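Local coordinates for protein CRISPR-associated endoribonuclease Cas2 2 (Sulfolobus solfataricus, PDB 3EXC) that cleaves single-stranded RNA as a homodimeric, magnesium-dependent endoribonuclease of the CRISPR antiviral defence system, at residues 73-76 and 77-80. The protein carries 2 engineered substitutions. Sequence-based numbering, arbitrary orientation.
Sequences RDWE and RRIV
Arg78 folds back over Trp75, its guanidinium lying flat on the indole with the two planes 8° apart. The cation sits off-centre over the five-membered ring, with CZ of Arg78 4.0 Å from that ring's centroid. Farther back along the same side chain, CD of Arg78 makes a CH-pi contact with the six-membered ring of Trp75, lying 3.6 Å from its centroid and almost on the ring normal. The torsions allow this: chi1 of 70° sets CG of Arg78 between the backbone N and the carbonyl carbon, and the chain, extended from CG to NE, then passes across the face of the indole at an angle.

A side-chain hydrogen bond accompanies the stack. Trp75 O accepts from Arg78 NH2 at 2.7 Å and from Arg78 N at 3.0 Å, the donors reaching it from opposite faces of the carbonyl plane. The oxygen lies in the guanidinium plane, so the NH2 bond helps to hold the group's rotation. Just before it, Arg77 N donates to Arg73 O at 3.0 Å, an i to i+4 bond that closes the last helical turn.

Among the charged groups, Arg73 NH2 forms a salt bridge with Glu76 OE1 (2.8 Å), while the aliphatic part of Arg77 packs beside the Arg73 guanidinium.

Trp75 also packs on Ile68 of the second subunit. The arrangement is a helix C-terminus turning into a strand: Arg77 leaves helical geometry, and Ile79 and Val80 pair antiparallel with a strand of the second subunit, extending its sheet across the interface of the Cas2 ferredoxin-fold dimer.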
loop_
_atom_site.group_PDB
_atom_site.type_symbol
_atom_site.label_atom_id
_atom_site.label_comp_id
_atom_site.label_asym_id
_atom_site.label_seq_id
_atom_site.Cartn_x
_atom_site.Cartn_y
_atom_site.Cartn_z
ATOM N N ARG A 73 -2.588 -0.175 -16.760
ATOM C CA ARG A 73 -1.573 0.783 -17.171
ATOM C C ARG A 73 -1.092 1.616 -15.983
ATOM O O ARG A 73 0.072 1.946 -15.945
ATOM C CB ARG A 73 -2.037 1.675 -18.329
ATOM C CG ARG A 73 -2.174 0.909 -19.625
ATOM C CD ARG A 73 -0.797 0.408 -20.207
ATOM N NE ARG A 73 0.125 1.521 -20.500
ATOM C CZ ARG A 73 1.372 1.642 -20.043
ATOM N NH1 ARG A 73 2.058 2.710 -20.372
ATOM N NH2 ARG A 73 1.938 0.711 -19.270
ATOM N N ASP A 74 -1.971 1.946 -15.026
ATOM C CA ASP A 74 -1.534 2.635 -13.801
ATOM C C ASP A 74 -0.585 1.753 -13.000
ATOM O O ASP A 74 0.400 2.228 -12.450
ATOM C CB ASP A 74 -2.706 2.891 -12.818
ATOM C CG ASP A 74 -3.834 3.708 -13.422
ATOM O OD1 ASP A 74 -3.488 4.709 -14.151
ATOM O OD2 ASP A 74 -5.079 3.330 -13.146
ATOM N N TRP A 75 -0.882 0.467 -12.868
ATOM C CA TRP A 75 0.035 -0.414 -12.142
ATOM C C TRP A 75 1.413 -0.503 -12.862
ATOM O O TRP A 75 2.518 -0.402 -12.276
ATOM C CB TRP A 75 -0.606 -1.779 -12.109
ATOM C CG TRP A 75 0.330 -2.808 -11.586
ATOM C CD1 TRP A 75 0.827 -3.896 -12.263
ATOM C CD2 TRP A 75 0.902 -2.842 -10.275
ATOM N NE1 TRP A 75 1.686 -4.618 -11.429
ATOM C CE2 TRP A 75 1.738 -3.993 -10.208
ATOM C CE3 TRP A 75 0.818 -1.985 -9.153
ATOM C CZ2 TRP A 75 2.479 -4.310 -9.074
ATOM C CZ3 TRP A 75 1.532 -2.312 -8.008
ATOM C CH2 TRP A 75 2.370 -3.452 -7.986
ATOM N N GLU A 76 1.336 -0.699 -14.177
ATOM C CA GLU A 76 2.549 -0.755 -15.015
ATOM C C GLU A 76 3.433 0.478 -14.870
ATOM O O GLU A 76 4.616 0.372 -14.876
ATOM C CB GLU A 76 2.161 -0.988 -16.486
ATOM C CG GLU A 76 1.765 -2.412 -16.605
ATOM C CD GLU A 76 1.420 -2.831 -18.015
ATOM O OE1 GLU A 76 1.142 -1.959 -18.884
ATOM O OE2 GLU A 76 1.438 -4.069 -18.270
ATOM N N ARG A 77 2.849 1.644 -14.743
ATOM C CA ARG A 77 3.621 2.829 -14.654
ATOM C C ARG A 77 3.981 3.178 -13.235
ATOM O O ARG A 77 4.456 4.239 -13.012
ATOM C CB ARG A 77 2.864 4.003 -15.257
ATOM C CG ARG A 77 2.571 3.804 -16.756
ATOM C CD ARG A 77 2.488 5.158 -17.510
ATOM N NE ARG A 77 3.884 5.580 -17.769
ATOM C CZ ARG A 77 4.493 6.681 -17.263
ATOM N NH1 ARG A 77 5.752 6.905 -17.549
ATOM N NH2 ARG A 77 3.856 7.577 -16.538
ATOM N N ARG A 78 3.785 2.303 -12.272
ATOM C CA ARG A 78 4.314 2.562 -10.930
ATOM C C ARG A 78 5.843 2.775 -11.015
ATOM O O ARG A 78 6.487 2.414 -11.990
ATOM C CB ARG A 78 4.064 1.305 -10.082
ATOM C CG ARG A 78 4.947 0.134 -10.530
ATOM C CD ARG A 78 4.526 -1.167 -9.823
ATOM N NE ARG A 78 5.282 -2.331 -10.216
ATOM C CZ ARG A 78 5.053 -3.005 -11.349
ATOM N NH1 ARG A 78 5.754 -4.119 -11.617
ATOM N NH2 ARG A 78 4.138 -2.557 -12.233
ATOM N N ILE A 79 6.414 3.416 -9.979
ATOM C CA ILE A 79 7.830 3.481 -9.728
ATOM C C ILE A 79 8.133 2.653 -8.486
ATOM O O ILE A 79 7.486 2.847 -7.466
ATOM C CB ILE A 79 8.183 4.907 -9.441
ATOM C CG1 ILE A 79 8.050 5.721 -10.722
ATOM C CG2 ILE A 79 9.655 5.041 -8.955
ATOM C CD1 ILE A 79 7.984 7.262 -10.448
ATOM N N VAL A 80 9.067 1.713 -8.563
ATOM C CA VAL A 80 9.431 0.972 -7.403
ATOM C C VAL A 80 10.859 1.339 -7.007
ATOM O O VAL A 80 11.819 1.262 -7.794
ATOM C CB VAL A 80 9.420 -0.512 -7.729
ATOM C CG1 VAL A 80 9.541 -1.366 -6.444
ATOM C CG2 VAL A 80 8.130 -0.865 -8.515
#